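Local atomic coordinates of aldehyde dehydrogenase (Anabaena variabilis, PDB entry 4H7N), a protein that probably oxidises aldehydes to carboxylic acids with NAD+ as hydride acceptor, as other members of the aldehyde dehydrogenase family do. Residues Glu403-Ala408 with Ile416-Ala421; Ile240-Ala245 with Pro376-Ala381; His284-Lys289 with Pro348-Asn353; Ile254-Val259 with Leu423-His428. All coordinates share one frame; numbering follows the deposited sequence.

Contact 1: residues Glu403-Ala408 with Ile416-Ala421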
loop_
_atom_site.group_PDB
_atom_site.type_symbol
_atom_site.label_atom_id
_atom_site.label_comp_id
_atom_site.label_asym_id
_atom_site.label_seq_id
_atom_site.Cartn_x
_atom_site.Cartn_y
_atom_site.Cartn_z
ATOM N N GLU A 403 -28.958 5.949 -16.175
ATOM C CA GLU A 403 -28.351 6.992 -17.010
ATOM C C GLU A 403 -27.099 7.669 -16.376
ATOM O O GLU A 403 -26.053 7.822 -17.023
ATOM C CB GLU A 403 -29.404 8.030 -17.394
ATOM C CG GLU A 403 -28.921 8.942 -18.490
ATOM C CD GLU A 403 -29.877 10.064 -18.811
ATOM O OE1 GLU A 403 -30.984 10.170 -18.230
ATOM O OE2 GLU A 403 -29.485 10.844 -19.690
ATOM N N ALA A 404 -27.216 8.064 -15.104
ATOM C CA ALA A 404 -26.117 8.637 -14.381
ATOM C C ALA A 404 -24.956 7.639 -14.277
ATOM O O ALA A 404 -23.775 8.006 -14.475
ATOM C CB ALA A 404 -26.578 9.081 -12.991
ATOM N N LEU A 405 -25.259 6.387 -13.962
ATOM C CA LEU A 405 -24.189 5.416 -13.739
ATOM C C LEU A 405 -23.359 5.228 -15.013
ATOM O O LEU A 405 -22.099 5.097 -14.936
ATOM C CB LEU A 405 -24.718 4.075 -13.224
ATOM C CG LEU A 405 -25.110 3.979 -11.730
ATOM C CD1 LEU A 405 -25.965 2.746 -11.508
ATOM C CD2 LEU A 405 -23.917 3.935 -10.808
ATOM N N LYS A 406 -24.030 5.209 -16.168
ATOM C CA LYS A 406 -23.298 5.108 -17.458
ATOM C C LYS A 406 -22.198 6.152 -17.570
ATOM O O LYS A 406 -21.136 5.882 -18.080
ATOM C CB LYS A 406 -24.212 5.281 -18.679
ATOM C CG LYS A 406 -24.545 4.006 -19.406
ATOM C CD LYS A 406 -25.623 3.207 -18.675
ATOM C CE LYS A 406 -26.250 2.101 -19.543
ATOM N NZ LYS A 406 -27.502 1.581 -18.917
ATOM N N VAL A 407 -22.480 7.358 -17.114
ATOM C CA VAL A 407 -21.531 8.432 -17.175
ATOM C C VAL A 407 -20.518 8.311 -16.076
ATOM O O VAL A 407 -19.289 8.491 -16.295
ATOM C CB VAL A 407 -22.266 9.775 -17.072
ATOM C CG1 VAL A 407 -21.287 10.929 -16.887
ATOM C CG2 VAL A 407 -23.126 9.966 -18.323
ATOM N N ALA A 408 -21.013 7.999 -14.878
ATOM C CA ALA A 408 -20.151 7.835 -13.718
ATOM C C ALA A 408 -19.043 6.788 -13.899
ATOM O O ALA A 408 -17.903 7.017 -13.484
ATOM C CB ALA A 408 -20.975 7.480 -12.506
ATOM N N ILE A 416 -18.152 8.154 -6.682
ATOM C CA ILE A 416 -19.017 8.971 -7.443
ATOM C C ILE A 416 -20.392 8.961 -6.789
ATOM O O ILE A 416 -21.019 7.924 -6.599
ATOM C CB ILE A 416 -19.154 8.522 -8.897
ATOM C CG1 ILE A 416 -17.776 8.127 -9.503
ATOM C CG2 ILE A 416 -19.946 9.531 -9.721
ATOM C CD1 ILE A 416 -16.840 9.250 -9.756
ATOM N N SER A 417 -20.865 10.152 -6.499
ATOM C CA SER A 417 -22.244 10.316 -5.987
ATOM C C SER A 417 -23.206 10.368 -7.157
ATOM O O SER A 417 -22.910 11.021 -8.144
ATOM C CB SER A 417 -22.328 11.599 -5.154
ATOM O OG SER A 417 -21.591 11.479 -3.932
ATOM N N ILE A 418 -24.356 9.683 -7.024
ATOM C CA ILE A 418 -25.278 9.504 -8.086
ATOM C C ILE A 418 -26.636 10.103 -7.672
ATOM O O ILE A 418 -27.249 9.667 -6.681
ATOM C CB ILE A 418 -25.473 7.995 -8.418
ATOM C CG1 ILE A 418 -24.128 7.323 -8.786
ATOM C CG2 ILE A 418 -26.445 7.885 -9.554
ATOM C CD1 ILE A 418 -23.491 7.830 -10.076
ATOM N N ASN A 419 -27.042 11.149 -8.389
ATOM C CA ASN A 419 -28.255 11.940 -8.058
ATOM C C ASN A 419 -28.168 12.614 -6.716
ATOM O O ASN A 419 -29.157 12.986 -6.144
ATOM C CB ASN A 419 -29.501 11.086 -8.239
ATOM C CG ASN A 419 -29.712 10.783 -9.693
ATOM O OD1 ASN A 419 -29.284 11.563 -10.527
ATOM N ND2 ASN A 419 -30.330 9.663 -10.012
ATOM N N ASP A 420 -26.931 12.815 -6.289
ATOM C CA ASP A 420 -26.570 13.551 -5.094
ATOM C C ASP A 420 -25.128 14.025 -5.238
ATOM O O ASP A 420 -24.462 13.698 -6.242
ATOM C CB ASP A 420 -26.709 12.643 -3.893
ATOM C CG ASP A 420 -27.077 13.384 -2.642
ATOM O OD1 ASP A 420 -26.681 14.582 -2.496
ATOM O OD2 ASP A 420 -27.742 12.742 -1.786
ATOM N N ALA A 421 -24.637 14.823 -4.276
ATOM C CA ALA A 421 -23.256 15.311 -4.347
ATOM C C ALA A 421 -22.583 15.227 -3.008
ATOM O O ALA A 421 -23.228 15.406 -1.964
ATOM C CB ALA A 421 -23.199 16.758 -4.854
#

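Contact 2: residues Ile240-Ala245 with Pro376-Ala381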
loop_
_atom_site.group_PDB
_atom_site.type_symbol
_atom_site.label_atom_id
_atom_site.label_comp_id
_atom_site.label_asym_id
_atom_site.label_seq_id
_atom_site.Cartn_x
_atom_site.Cartn_y
_atom_site.Cartn_z
ATOM N N ILE A 240 -21.618 16.707 -12.774
ATOM C CA ILE A 240 -22.184 16.689 -14.113
ATOM C C ILE A 240 -23.699 16.577 -13.915
ATOM O O ILE A 240 -24.202 15.650 -13.211
ATOM C CB ILE A 240 -21.689 15.469 -14.929
ATOM C CG1 ILE A 240 -20.182 15.564 -15.202
ATOM C CG2 ILE A 240 -22.364 15.421 -16.287
ATOM C CD1 ILE A 240 -19.595 14.305 -15.857
ATOM N N VAL A 241 -24.408 17.497 -14.549
ATOM C CA VAL A 241 -25.889 17.555 -14.518
ATOM C C VAL A 241 -26.399 17.328 -15.936
ATOM O O VAL A 241 -26.255 18.198 -16.822
ATOM C CB VAL A 241 -26.390 18.915 -13.996
ATOM C CG1 VAL A 241 -27.909 18.915 -13.904
ATOM C CG2 VAL A 241 -25.812 19.188 -12.618
ATOM N N LEU A 242 -26.925 16.124 -16.174
ATOM C CA LEU A 242 -27.501 15.779 -17.466
ATOM C C LEU A 242 -28.877 16.379 -17.633
ATOM O O LEU A 242 -29.561 16.774 -16.651
ATOM C CB LEU A 242 -27.563 14.245 -17.631
ATOM C CG LEU A 242 -26.214 13.531 -17.418
ATOM C CD1 LEU A 242 -26.437 12.028 -17.483
ATOM C CD2 LEU A 242 -25.172 13.980 -18.442
ATOM N N GLU A 243 -29.293 16.382 -18.901
ATOM C CA GLU A 243 -30.506 17.044 -19.341
ATOM C C GLU A 243 -31.744 16.541 -18.598
ATOM O O GLU A 243 -32.623 17.334 -18.307
ATOM C CB GLU A 243 -30.644 16.754 -20.842
ATOM C CG GLU A 243 -31.693 17.546 -21.556
ATOM C CD GLU A 243 -31.449 17.486 -23.063
ATOM O OE1 GLU A 243 -31.391 16.363 -23.628
ATOM O OE2 GLU A 243 -31.259 18.554 -23.669
ATOM N N SER A 244 -31.802 15.229 -18.321
ATOM C CA SER A 244 -32.909 14.585 -17.605
ATOM C C SER A 244 -32.913 14.788 -16.070
ATOM O O SER A 244 -33.793 14.264 -15.377
ATOM C CB SER A 244 -32.872 13.073 -17.873
ATOM O OG SER A 244 -31.696 12.470 -17.356
ATOM N N ALA A 245 -31.924 15.501 -15.534
ATOM C CA ALA A 245 -31.772 15.571 -14.054
ATOM C C ALA A 245 -32.954 16.212 -13.346
ATOM O O ALA A 245 -33.646 17.011 -13.928
ATOM C CB ALA A 245 -30.513 16.349 -13.679
ATOM N N PRO A 376 -22.298 20.567 -24.713
ATOM C CA PRO A 376 -23.172 20.157 -25.801
ATOM C C PRO A 376 -23.520 18.673 -25.823
ATOM O O PRO A 376 -24.537 18.312 -26.405
ATOM C CB PRO A 376 -22.364 20.522 -27.048
ATOM C CG PRO A 376 -20.949 20.381 -26.609
ATOM C CD PRO A 376 -20.930 20.845 -25.181
ATOM N N ASP A 377 -22.689 17.816 -25.243
ATOM C CA ASP A 377 -22.953 16.365 -25.237
ATOM C C ASP A 377 -22.181 15.707 -24.114
ATOM O O ASP A 377 -21.270 16.302 -23.551
ATOM C CB ASP A 377 -22.559 15.728 -26.577
ATOM C CG ASP A 377 -21.151 16.103 -26.994
ATOM O OD1 ASP A 377 -20.181 15.705 -26.313
ATOM O OD2 ASP A 377 -21.016 16.829 -28.001
ATOM N N VAL A 378 -22.559 14.476 -23.805
ATOM C CA VAL A 378 -21.995 13.718 -22.699
ATOM C C VAL A 378 -20.517 13.459 -22.908
ATOM O O VAL A 378 -19.743 13.473 -21.966
ATOM C CB VAL A 378 -22.671 12.343 -22.548
ATOM C CG1 VAL A 378 -22.005 11.576 -21.415
ATOM C CG2 VAL A 378 -24.157 12.504 -22.261
ATOM N N GLU A 379 -20.110 13.251 -24.151
ATOM C CA GLU A 379 -18.710 12.948 -24.410
ATOM C C GLU A 379 -17.866 14.129 -23.964
ATOM O O GLU A 379 -16.847 13.946 -23.332
ATOM C CB GLU A 379 -18.468 12.606 -25.897
ATOM C CG GLU A 379 -19.300 11.426 -26.456
ATOM C CD GLU A 379 -20.848 11.662 -26.587
ATOM O OE1 GLU A 379 -21.356 12.801 -26.721
ATOM O OE2 GLU A 379 -21.610 10.669 -26.532
ATOM N N GLU A 380 -18.321 15.357 -24.225
ATOM C CA GLU A 380 -17.619 16.535 -23.733
ATOM C C GLU A 380 -17.660 16.696 -22.189
ATOM O O GLU A 380 -16.664 17.079 -21.567
ATOM C CB GLU A 380 -18.169 17.784 -24.405
ATOM C CG GLU A 380 -17.477 19.089 -23.993
ATOM C CD GLU A 380 -16.002 19.206 -24.447
ATOM O OE1 GLU A 380 -15.463 18.233 -25.026
ATOM O OE2 GLU A 380 -15.374 20.277 -24.237
ATOM N N ALA A 381 -18.809 16.427 -21.593
ATOM C CA ALA A 381 -18.933 16.447 -20.121
ATOM C C ALA A 381 -17.927 15.521 -19.451
ATOM O O ALA A 381 -17.268 15.909 -18.496
ATOM C CB ALA A 381 -20.355 16.089 -19.716
#

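Contact 3: residues His284-Lys289 with Pro348-Asn353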
loop_
_atom_site.group_PDB
_atom_site.type_symbol
_atom_site.label_atom_id
_atom_site.label_comp_id
_atom_site.label_asym_id
_atom_site.label_seq_id
_atom_site.Cartn_x
_atom_site.Cartn_y
_atom_site.Cartn_z
ATOM N N HIS A 284 -29.648 29.948 -12.583
ATOM C CA HIS A 284 -30.579 30.839 -11.909
ATOM C C HIS A 284 -31.160 30.244 -10.657
ATOM O O HIS A 284 -31.292 30.936 -9.634
ATOM C CB HIS A 284 -31.693 31.265 -12.839
ATOM C CG HIS A 284 -31.262 32.320 -13.796
ATOM N ND1 HIS A 284 -30.711 33.514 -13.379
ATOM C CD2 HIS A 284 -31.289 32.365 -15.144
ATOM C CE1 HIS A 284 -30.424 34.258 -14.435
ATOM N NE2 HIS A 284 -30.763 33.581 -15.517
ATOM N N GLN A 285 -31.465 28.956 -10.693
ATOM C CA GLN A 285 -31.946 28.336 -9.468
ATOM C C GLN A 285 -30.802 28.276 -8.419
ATOM O O GLN A 285 -30.999 28.555 -7.220
ATOM C CB GLN A 285 -32.636 27.003 -9.746
ATOM C CG GLN A 285 -33.315 26.508 -8.493
ATOM C CD GLN A 285 -33.964 25.142 -8.598
ATOM O OE1 GLN A 285 -34.462 24.650 -7.593
ATOM N NE2 GLN A 285 -33.954 24.524 -9.778
ATOM N N LEU A 286 -29.595 27.948 -8.874
ATOM C CA LEU A 286 -28.433 27.908 -7.984
ATOM C C LEU A 286 -28.182 29.245 -7.300
ATOM O O LEU A 286 -27.912 29.314 -6.058
ATOM C CB LEU A 286 -27.173 27.439 -8.756
ATOM C CG LEU A 286 -25.997 26.991 -7.895
ATOM C CD1 LEU A 286 -26.332 25.751 -7.042
ATOM C CD2 LEU A 286 -24.776 26.691 -8.760
ATOM N N ILE A 287 -28.236 30.302 -8.099
ATOM C CA ILE A 287 -28.047 31.639 -7.521
ATOM C C ILE A 287 -29.051 31.913 -6.406
ATOM O O ILE A 287 -28.672 32.396 -5.326
ATOM C CB ILE A 287 -28.098 32.738 -8.568
ATOM C CG1 ILE A 287 -26.859 32.658 -9.457
ATOM C CG2 ILE A 287 -28.106 34.118 -7.897
ATOM C CD1 ILE A 287 -27.060 33.385 -10.777
ATOM N N ALA A 288 -30.324 31.632 -6.663
ATOM C CA ALA A 288 -31.378 31.991 -5.686
ATOM C C ALA A 288 -31.115 31.276 -4.354
ATOM O O ALA A 288 -31.210 31.880 -3.262
ATOM C CB ALA A 288 -32.752 31.630 -6.219
ATOM N N LYS A 289 -30.741 29.988 -4.435
ATOM C CA LYS A 289 -30.441 29.227 -3.231
ATOM C C LYS A 289 -29.162 29.697 -2.542
ATOM O O LYS A 289 -29.090 29.755 -1.316
ATOM C CB LYS A 289 -30.402 27.688 -3.535
ATOM C CG LYS A 289 -31.746 27.157 -4.006
ATOM C CD LYS A 289 -31.667 25.714 -4.485
ATOM C CE LYS A 289 -33.077 25.139 -4.619
ATOM N NZ LYS A 289 -33.036 23.687 -4.969
ATOM N N PRO A 348 -20.883 32.449 -0.778
ATOM C CA PRO A 348 -21.184 31.562 -1.908
ATOM C C PRO A 348 -21.197 32.332 -3.225
ATOM O O PRO A 348 -21.824 33.370 -3.334
ATOM C CB PRO A 348 -22.578 31.034 -1.560
ATOM C CG PRO A 348 -22.593 31.023 -0.066
ATOM C CD PRO A 348 -21.868 32.290 0.313
ATOM N N THR A 349 -20.421 31.859 -4.178
ATOM C CA THR A 349 -20.143 32.587 -5.391
ATOM C C THR A 349 -20.467 31.730 -6.590
ATOM O O THR A 349 -19.875 30.661 -6.745
ATOM C CB THR A 349 -18.668 32.962 -5.406
ATOM O OG1 THR A 349 -18.386 33.791 -4.271
ATOM C CG2 THR A 349 -18.267 33.670 -6.652
ATOM N N VAL A 350 -21.430 32.172 -7.416
ATOM C CA VAL A 350 -21.744 31.508 -8.700
ATOM C C VAL A 350 -21.132 32.327 -9.829
ATOM O O VAL A 350 -21.391 33.530 -9.922
ATOM C CB VAL A 350 -23.258 31.376 -8.929
ATOM C CG1 VAL A 350 -23.562 30.712 -10.270
ATOM C CG2 VAL A 350 -23.891 30.603 -7.784
HETATM N N MSE A 351 -20.362 31.665 -10.692
HETATM C CA MSE A 351 -19.776 32.297 -11.860
HETATM C C MSE A 351 -20.059 31.516 -13.112
HETATM O O MSE A 351 -20.079 30.282 -13.113
HETATM C CB MSE A 351 -18.267 32.331 -11.788
HETATM C CG MSE A 351 -17.655 32.543 -10.431
HETATM SE SE MSE A 351 -15.654 32.627 -10.607
HETATM C CE MSE A 351 -15.344 31.502 -12.086
ATOM N N THR A 352 -20.211 32.229 -14.213
ATOM C CA THR A 352 -20.404 31.614 -15.536
ATOM C C THR A 352 -19.419 32.280 -16.524
ATOM O O THR A 352 -18.599 33.131 -16.138
ATOM C CB THR A 352 -21.874 31.713 -16.044
ATOM O OG1 THR A 352 -22.227 33.076 -16.274
ATOM C CG2 THR A 352 -22.901 31.087 -15.041
ATOM N N ASN A 353 -19.528 31.893 -17.787
ATOM C CA ASN A 353 -18.528 32.212 -18.798
ATOM C C ASN A 353 -17.139 31.785 -18.332
ATOM O O ASN A 353 -16.212 32.564 -18.343
ATOM C CB ASN A 353 -18.547 33.695 -19.079
ATOM C CG ASN A 353 -18.095 34.017 -20.486
ATOM O OD1 ASN A 353 -18.600 33.450 -21.450
ATOM N ND2 ASN A 353 -17.137 34.937 -20.612
#

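Contact 4: residues Ile254-Val259 with Leu423-His428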
loop_
_atom_site.group_PDB
_atom_site.type_symbol
_atom_site.label_atom_id
_atom_site.label_comp_id
_atom_site.label_asym_id
_atom_site.label_seq_id
_atom_site.Cartn_x
_atom_site.Cartn_y
_atom_site.Cartn_z
ATOM N N ILE A 254 -25.718 20.360 -5.021
ATOM C CA ILE A 254 -24.463 20.958 -5.514
ATOM C C ILE A 254 -24.116 22.197 -4.676
ATOM O O ILE A 254 -22.955 22.411 -4.320
ATOM C CB ILE A 254 -24.551 21.258 -7.007
ATOM C CG1 ILE A 254 -24.462 19.921 -7.767
ATOM C CG2 ILE A 254 -23.489 22.259 -7.449
ATOM C CD1 ILE A 254 -24.938 19.957 -9.184
ATOM N N LEU A 255 -25.129 22.958 -4.275
ATOM C CA LEU A 255 -24.854 24.089 -3.389
ATOM C C LEU A 255 -24.233 23.618 -2.080
ATOM O O LEU A 255 -23.213 24.160 -1.611
ATOM C CB LEU A 255 -26.137 24.894 -3.157
ATOM C CG LEU A 255 -25.981 25.996 -2.120
ATOM C CD1 LEU A 255 -24.994 27.038 -2.623
ATOM C CD2 LEU A 255 -27.334 26.561 -1.749
ATOM N N TRP A 256 -24.830 22.605 -1.468
ATOM C CA TRP A 256 -24.326 22.069 -0.200
ATOM C C TRP A 256 -22.914 21.505 -0.387
ATOM O O TRP A 256 -21.982 21.811 0.348
ATOM C CB TRP A 256 -25.281 21.026 0.388
ATOM C CG TRP A 256 -24.771 20.516 1.687
ATOM C CD1 TRP A 256 -24.870 21.132 2.916
ATOM C CD2 TRP A 256 -24.000 19.341 1.887
ATOM N NE1 TRP A 256 -24.227 20.380 3.873
ATOM C CE2 TRP A 256 -23.682 19.278 3.271
ATOM C CE3 TRP A 256 -23.587 18.307 1.045
ATOM C CZ2 TRP A 256 -22.932 18.239 3.816
ATOM C CZ3 TRP A 256 -22.822 17.282 1.582
ATOM C CH2 TRP A 256 -22.496 17.254 2.958
ATOM N N GLY A 257 -22.752 20.712 -1.421
ATOM C CA GLY A 257 -21.481 20.124 -1.699
ATOM C C GLY A 257 -20.410 21.147 -1.986
ATOM O O GLY A 257 -19.273 20.925 -1.601
ATOM N N ALA A 258 -20.774 22.270 -2.616
ATOM C CA ALA A 258 -19.759 23.311 -2.942
ATOM C C ALA A 258 -19.435 24.282 -1.812
ATOM O O ALA A 258 -18.357 24.827 -1.812
ATOM C CB ALA A 258 -20.171 24.092 -4.151
ATOM N N VAL A 259 -20.353 24.522 -0.866
ATOM C CA VAL A 259 -20.117 25.565 0.099
ATOM C C VAL A 259 -20.174 25.165 1.566
ATOM O O VAL A 259 -19.864 25.987 2.424
ATOM C CB VAL A 259 -20.988 26.816 -0.167
ATOM C CG1 VAL A 259 -20.917 27.199 -1.634
ATOM C CG2 VAL A 259 -22.412 26.592 0.293
ATOM N N LEU A 423 -21.381 12.778 -1.218
ATOM C CA LEU A 423 -21.918 11.857 -0.211
ATOM C C LEU A 423 -20.860 11.310 0.675
ATOM O O LEU A 423 -21.149 11.048 1.864
ATOM C CB LEU A 423 -22.752 10.736 -0.833
ATOM C CG LEU A 423 -24.108 11.223 -1.291
ATOM C CD1 LEU A 423 -24.772 10.209 -2.181
ATOM C CD2 LEU A 423 -24.991 11.553 -0.081
ATOM N N THR A 424 -19.604 11.242 0.194
ATOM C CA THR A 424 -18.548 10.719 1.067
ATOM C C THR A 424 -18.250 11.630 2.232
ATOM O O THR A 424 -17.650 11.212 3.187
ATOM C CB THR A 424 -17.242 10.375 0.363
ATOM O OG1 THR A 424 -16.635 11.562 -0.158
ATOM C CG2 THR A 424 -17.536 9.388 -0.756
ATOM N N ALA A 425 -18.698 12.863 2.164
ATOM C CA ALA A 425 -18.593 13.716 3.344
ATOM C C ALA A 425 -19.560 13.279 4.465
ATOM O O ALA A 425 -19.302 13.511 5.640
ATOM C CB ALA A 425 -18.761 15.188 2.928
HETATM N N MSE A 426 -20.645 12.580 4.142
HETATM C CA MSE A 426 -21.654 12.220 5.165
HETATM C C MSE A 426 -21.642 10.758 5.477
HETATM O O MSE A 426 -22.297 10.314 6.385
HETATM C CB MSE A 426 -23.057 12.608 4.699
HETATM C CG MSE A 426 -23.123 14.119 4.645
HETATM SE SE MSE A 426 -22.882 14.932 6.435
HETATM C CE MSE A 426 -24.191 13.893 7.474
HETATM N N MSE A 427 -20.902 9.973 4.719
HETATM C CA MSE A 427 -20.958 8.549 4.858
HETATM C C MSE A 427 -19.633 7.939 4.687
HETATM O O MSE A 427 -18.851 8.356 3.871
HETATM C CB MSE A 427 -21.685 7.971 3.696
HETATM C CG MSE A 427 -23.003 8.645 3.705
HETATM SE SE MSE A 427 -23.746 7.902 2.086
HETATM C CE MSE A 427 -24.194 6.139 2.894
ATOM N N HIS A 428 -19.494 6.828 5.363
ATOM C CA HIS A 428 -18.261 6.162 5.601
ATOM C C HIS A 428 -18.384 4.724 5.063
ATOM O O HIS A 428 -17.716 3.843 5.571
ATOM C CB HIS A 428 -18.125 6.109 7.133
ATOM C CG HIS A 428 -19.389 5.659 7.818
ATOM N ND1 HIS A 428 -19.812 4.341 7.813
ATOM C CD2 HIS A 428 -20.366 6.361 8.446
ATOM C CE1 HIS A 428 -20.970 4.248 8.440
ATOM N NE2 HIS A 428 -21.321 5.457 8.844
#

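Contact 1: residues Glu403-Ala408 with Ile416-Ala421
A404 and A408, one helical turn apart, face I418 and I416 as the helix runs nearly antiparallel to the strand (166°), the two axes 9.1 Å apart at closest approach. Alanine on the helical side lets the backbones come near: the CA atoms of A404 and I418 are separated by 6.4 Å. I418 does most of the touching, spreading over three helix residues. With CG1 beside its backbone N (chi1 -58°), CD1 reaches the methyl CB of A408 at 3.5 Å, while the other branch, CG2, meets CB of A404 at 3.6 Å. L405 crosses this side chain at about a right angle and lays CD2 against CG1 and CD1. Helix and strand belong to one beta-alpha-beta unit, strand 393-397, helix 401-408, strand 415-418, packed at the edge of the chain's own mixed sheet. Beyond that edge I416, S417 and I418 pair in a parallel ladder with a strand of the second subunit. Trimming I418 to an alanine would probably open a gap facing A404 and L405 and leave CB of A408 with I416 as its one partner across the two segments. One strand position before S417, CG2 of I416 touches CB of A408 at 3.6 Å.

Contact 2: residues Ile240-Ala245 with Pro376-Ala381
I240 lays its CG2 methyl against CB of A381 at 4.0 Å, and its other branch ends at the backbone of the same residue, where CD1 lies 3.9 Å from the carbonyl O of A381. Because CG1 sits beside the backbone N (chi1 -66°) and the chain then extends, both branches reach this one small residue, one at its methyl and the other at its carbonyl. The second point of touch lies nearer the start of the helix: CD2 of L242 meets CG2 of V378 at 4.2 Å, a longer contact, where V378 is partly exposed. Here strand 237-241 runs out into a type I beta turn, L242 to A245, closed by the bond from N of A245 to O of L242. The opposing helix, 378-386, is just beginning. D377 is its N-cap, and its OD1 accepts from N of E380 at 2.8 Å, nearly in line with the carboxylate C-O bond. This helix covers one face of the mixed sheet, with V407 of helix 401-408 packing on I240, L242 and V378, and F375 on I240, L242 and A381. The side chains meet through aliphatic carbons, with no polar bond between the segments. Cohesion therefore comes from shape and burial, while the turn and cap bonds named here lie within each segment and probably steady the backbone; S244 also bonds to E403.

Contact 3: residues His284-Lys289 with Pro348-Asn353
At V350 a chi1 of 179° sets CG1 on the far side from the backbone N and CG2 next to it, presenting both methyls to the helix; I287, with CG1 beside its own N (chi1 -70°), brings that methylene up to them. CG1 of I287 lies 3.9 Å from CB of V350 and as far from its CG1, so the methylene, not the end of the isoleucine chain, rests against the fork of the valine. L286 comes in beside it, its CD2 at 4.1 Å from CG2 of V350. Both helix side chains approach the valine at a slant, and one strand residue thus serves two neighbouring positions of helix 279-292. The helix lies on a face of the mixed sheet close to its outer edge, where strand 349-352 runs between 330-333 and 369-375. M370 of the latter strand touches both L286 and V350, widening the apolar patch. On another side of the helix K289 gives its NZ to OE1 of Q285 at 3.1 Å, the donor standing above the amide plane (46° out of it). That amine also forms a salt bridge with E248 and bonds S252 and T251 of helix 247-259. The chemistry thus divides by side: the helix meets strand 349-352 through branched aliphatic carbons alone, without directional bonds, whereas its charged link goes to a neighbouring helix.

Contact 4: residues Ile254-Val259 with Leu423-His428
A selenium atom meets an indole obliquely: SE of M426, a selenomethionine, is 5.2 Å from the centroid of the six-membered ring of W256, 66° off the ring normal. This is a Met-aromatic contact, and it ties helix 247-259 to the loop that follows strand 415-418 in the aldehyde dehydrogenase fold. A chi1 of -179° turns the W256 indole away from its own backbone nitrogen, and its far corner CH2 does the touching. M426 bends at both chi2 and chi3, curling back so that SE as well as CG comes near the ring. The neighbouring A425 adds its methyl, CB, at 4.3 Å from CH2 of W256, also at a slant to the ring. Residues 423-425 have helical backbone angles, and the bond from N of M426 to O of L423, 2.8 Å long, is consistent with the turn that brings A425 and M426 round to the same indole. The loop is not the tryptophan's only cover: W470, W471 and F472 of the second subunit bring their rings against it, and W470 of that subunit also packs on M426. The side chain of A425 is about 10 Å from that of E232, the predicted active-site glutamate. The shortest approach across the contact is from CG of M426 to CH2 of W256, at 3.6 Å.

Contacts 1, 2 and 3 share one mixed sheet: contact 1 at its 415-418 edge, contact 2 over strand 237-241, contact 3 near the other edge. Contacts 1 and 2, centres 11 Å apart, touch through V407 and the E403-S244 bond; the centres of contacts 1 and 3 are 22 Å apart, their nearest atoms about 10 Å. I254 and L255 of helix 247-259 reach V241 of contact 2 and L286 of contact 3. Along the chain contact 3 falls between the halves of contact 2; the segments of contact 4 enclose contacts 3 and 1 and alternate with those of contact 2. Contact 1 carries the sheet into the second subunit, which contact 4 meets through W256 and M426.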